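Local coordinates for glutathione S-transferase omega-like 2 (Saccharomyces cerevisiae, PDB 5LKB), which uses glutathione in thiol-transferase and dehydroascorbate reductase reactions, and reacts with glutathionyl-(hydro)quinones as a Xi-class glutathione transferase, at residues A[42-47]-A[51-56]. Sequence-based numbering, arbitrary orientation.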
loop_
_atom_site.group_PDB
_atom_site.type_symbol
_atom_site.label_atom_id
_atom_site.label_comp_id
_atom_site.label_asym_id
_atom_site.label_seq_id
_atom_site.Cartn_x
_atom_site.Cartn_y
_atom_site.Cartn_z
ATOM N N VAL A 42 19.167 -15.106 14.806
ATOM C CA VAL A 42 18.514 -14.386 13.723
ATOM C C VAL A 42 17.156 -13.903 14.179
ATOM O O VAL A 42 16.622 -14.329 15.204
ATOM C CB VAL A 42 18.298 -15.268 12.479
ATOM C CG1 VAL A 42 19.601 -15.869 11.991
ATOM C CG2 VAL A 42 17.346 -16.399 12.784
ATOM N N SER A 43 16.599 -12.984 13.381
ATOM C CA SER A 43 15.150 -12.822 13.261
ATOM C C SER A 43 14.723 -13.323 11.902
ATOM O O SER A 43 15.372 -13.051 10.911
ATOM C CB SER A 43 14.702 -11.371 13.410
ATOM O OG SER A 43 13.316 -11.213 13.082
ATOM N N LEU A 44 13.596 -14.060 11.845
ATOM C CA LEU A 44 13.013 -14.422 10.548
ATOM C C LEU A 44 12.381 -13.233 9.814
ATOM O O LEU A 44 12.214 -13.326 8.594
ATOM C CB LEU A 44 11.936 -15.472 10.773
ATOM C CG LEU A 44 12.376 -16.872 11.153
ATOM C CD1 LEU A 44 11.262 -17.720 11.692
ATOM C CD2 LEU A 44 12.973 -17.501 9.911
ATOM N N ALA A 45 12.187 -12.108 10.465
ATOM C CA ALA A 45 11.636 -10.931 9.787
ATOM C C ALA A 45 12.703 -10.179 8.992
ATOM O O ALA A 45 12.383 -9.458 8.022
ATOM C CB ALA A 45 11.047 -9.970 10.800
ATOM N N CYS A 46 13.993 -10.325 9.426
ATOM C CA CYS A 46 15.068 -9.466 8.950
ATOM C C CYS A 46 15.623 -10.004 7.645
ATOM O O CYS A 46 16.060 -11.158 7.613
ATOM C CB CYS A 46 16.220 -9.467 9.981
ATOM S SG CYS A 46 17.696 -8.657 9.408
ATOM N N PRO A 47 15.719 -9.199 6.578
ATOM C CA PRO A 47 16.242 -9.691 5.308
ATOM C C PRO A 47 17.750 -9.922 5.335
ATOM O O PRO A 47 18.278 -10.654 4.487
ATOM C CB PRO A 47 15.864 -8.559 4.325
ATOM C CG PRO A 47 15.880 -7.344 5.135
ATOM C CD PRO A 47 15.303 -7.759 6.469
ATOM N N ARG A 51 19.520 -13.787 4.789
ATOM C CA ARG A 51 20.599 -14.203 3.903
ATOM C C ARG A 51 21.349 -15.346 4.513
ATOM O O ARG A 51 21.699 -16.279 3.807
ATOM C CB ARG A 51 21.597 -13.068 3.692
ATOM C CG ARG A 51 21.065 -11.749 3.064
ATOM C CD ARG A 51 22.135 -10.707 3.259
ATOM N NE ARG A 51 21.984 -9.582 2.348
ATOM C CZ ARG A 51 22.886 -8.630 2.207
ATOM N NH1 ARG A 51 24.026 -8.710 2.911
ATOM N NH2 ARG A 51 22.673 -7.650 1.355
ATOM N N THR A 52 21.579 -15.265 5.811
ATOM C CA THR A 52 22.410 -16.266 6.474
ATOM C C THR A 52 21.673 -17.582 6.646
ATOM O O THR A 52 22.312 -18.640 6.616
ATOM C CB THR A 52 22.957 -15.735 7.803
ATOM O OG1 THR A 52 21.980 -15.636 8.822
ATOM C CG2 THR A 52 23.606 -14.388 7.654
ATOM N N LEU A 53 20.343 -17.557 6.860
ATOM C CA LEU A 53 19.576 -18.786 6.959
ATOM C C LEU A 53 19.570 -19.525 5.631
ATOM O O LEU A 53 19.754 -20.749 5.599
ATOM C CB LEU A 53 18.161 -18.497 7.376
ATOM C CG LEU A 53 17.938 -17.993 8.761
ATOM C CD1 LEU A 53 16.422 -17.732 8.979
ATOM C CD2 LEU A 53 18.431 -18.941 9.843
ATOM N N ILE A 54 19.371 -18.814 4.526
ATOM C CA ILE A 54 19.352 -19.431 3.213
ATOM C C ILE A 54 20.714 -20.092 2.944
ATOM O O ILE A 54 20.807 -21.236 2.479
ATOM C CB ILE A 54 19.001 -18.415 2.109
ATOM C CG1 ILE A 54 17.545 -17.935 2.309
ATOM C CG2 ILE A 54 19.155 -19.024 0.736
ATOM C CD1 ILE A 54 17.258 -16.618 1.661
ATOM N N THR A 55 21.778 -19.355 3.224
ATOM C CA THR A 55 23.123 -19.837 2.936
ATOM C C THR A 55 23.477 -21.015 3.833
ATOM O O THR A 55 24.047 -22.006 3.354
ATOM C CB THR A 55 24.111 -18.682 3.097
ATOM O OG1 THR A 55 23.780 -17.590 2.214
ATOM C CG2 THR A 55 25.521 -19.115 2.685
ATOM N N ARG A 56 23.120 -20.949 5.110
ATOM C CA ARG A 56 23.285 -22.076 6.015
ATOM C C ARG A 56 22.633 -23.343 5.472
ATOM O O ARG A 56 23.195 -24.452 5.550
ATOM C CB ARG A 56 22.820 -21.712 7.432
ATOM C CG ARG A 56 22.727 -22.881 8.417
ATOM C CD ARG A 56 22.415 -22.333 9.749
ATOM N NE ARG A 56 21.998 -23.317 10.752
ATOM C CZ ARG A 56 20.758 -23.663 11.081
ATOM N NH1 ARG A 56 19.676 -23.127 10.481
ATOM N NH2 ARG A 56 20.567 -24.508 12.083
#
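Pro47 O accepts two hydrogen bonds: a weak one from Arg51 N, 3.4 Å away and bent to 142° at the hydrogen, and another from the hydroxyl of Thr292. The aliphatic part of Arg51 crowds the same oxygen, its CG lying 3.3 Å from Pro47 O. Proline suits this first turn because its nitrogen has no hydrogen that would need a partner. Just before it, the nucleophile Cys46 occupies the N-cap position, and its side chain caps a backbone N of the helix. The loop leading there is braced by an ST turn, in which Ala45 N donates to Ser43 OG at 3.0 Å.

Beyond this, side-chain methyls carry most of the contact. With CG anti to its own carbonyl carbon (chi1 -68°), Leu53 turns its two methyls to the loop. Leu53 CD2 keeps to Val42, meeting Val42 CG1 at 3.9 Å. Leu53 CD1 reaches Val42 CG2 as well as Leu44 CD2, the latter at 3.6 Å, the two leucine side chains lying nearly at right angles. Branched Val42 presents both methyls to Leu53, and Val42 CG1 also comes 4.0 Å from Thr52 OG1. That hydroxyl is hydrogen-bonded to Ala49 O, which suits a threonine on a buried helix face. One turn on, Thr55 N and Thr55 OG1 reach Arg51 O from opposite faces of its carbonyl plane, the hydroxyl at 2.9 Å. Extended from CG to NE, Arg51 carries its guanidinium to a weak hydrogen bond with Ser174 of the glutathione site.

Strand 38-42, the active-site loop and helix 47-58 thus form the opening of the beta-alpha-beta unit of the thioredoxin-like domain, completed by parallel strand 66-69, whose Cys67 touches both Val42 and Leu53. Helix 174-182 packs against Thr52 and Thr55, and helix 285-304 against Pro47, Ile54 and Thr55.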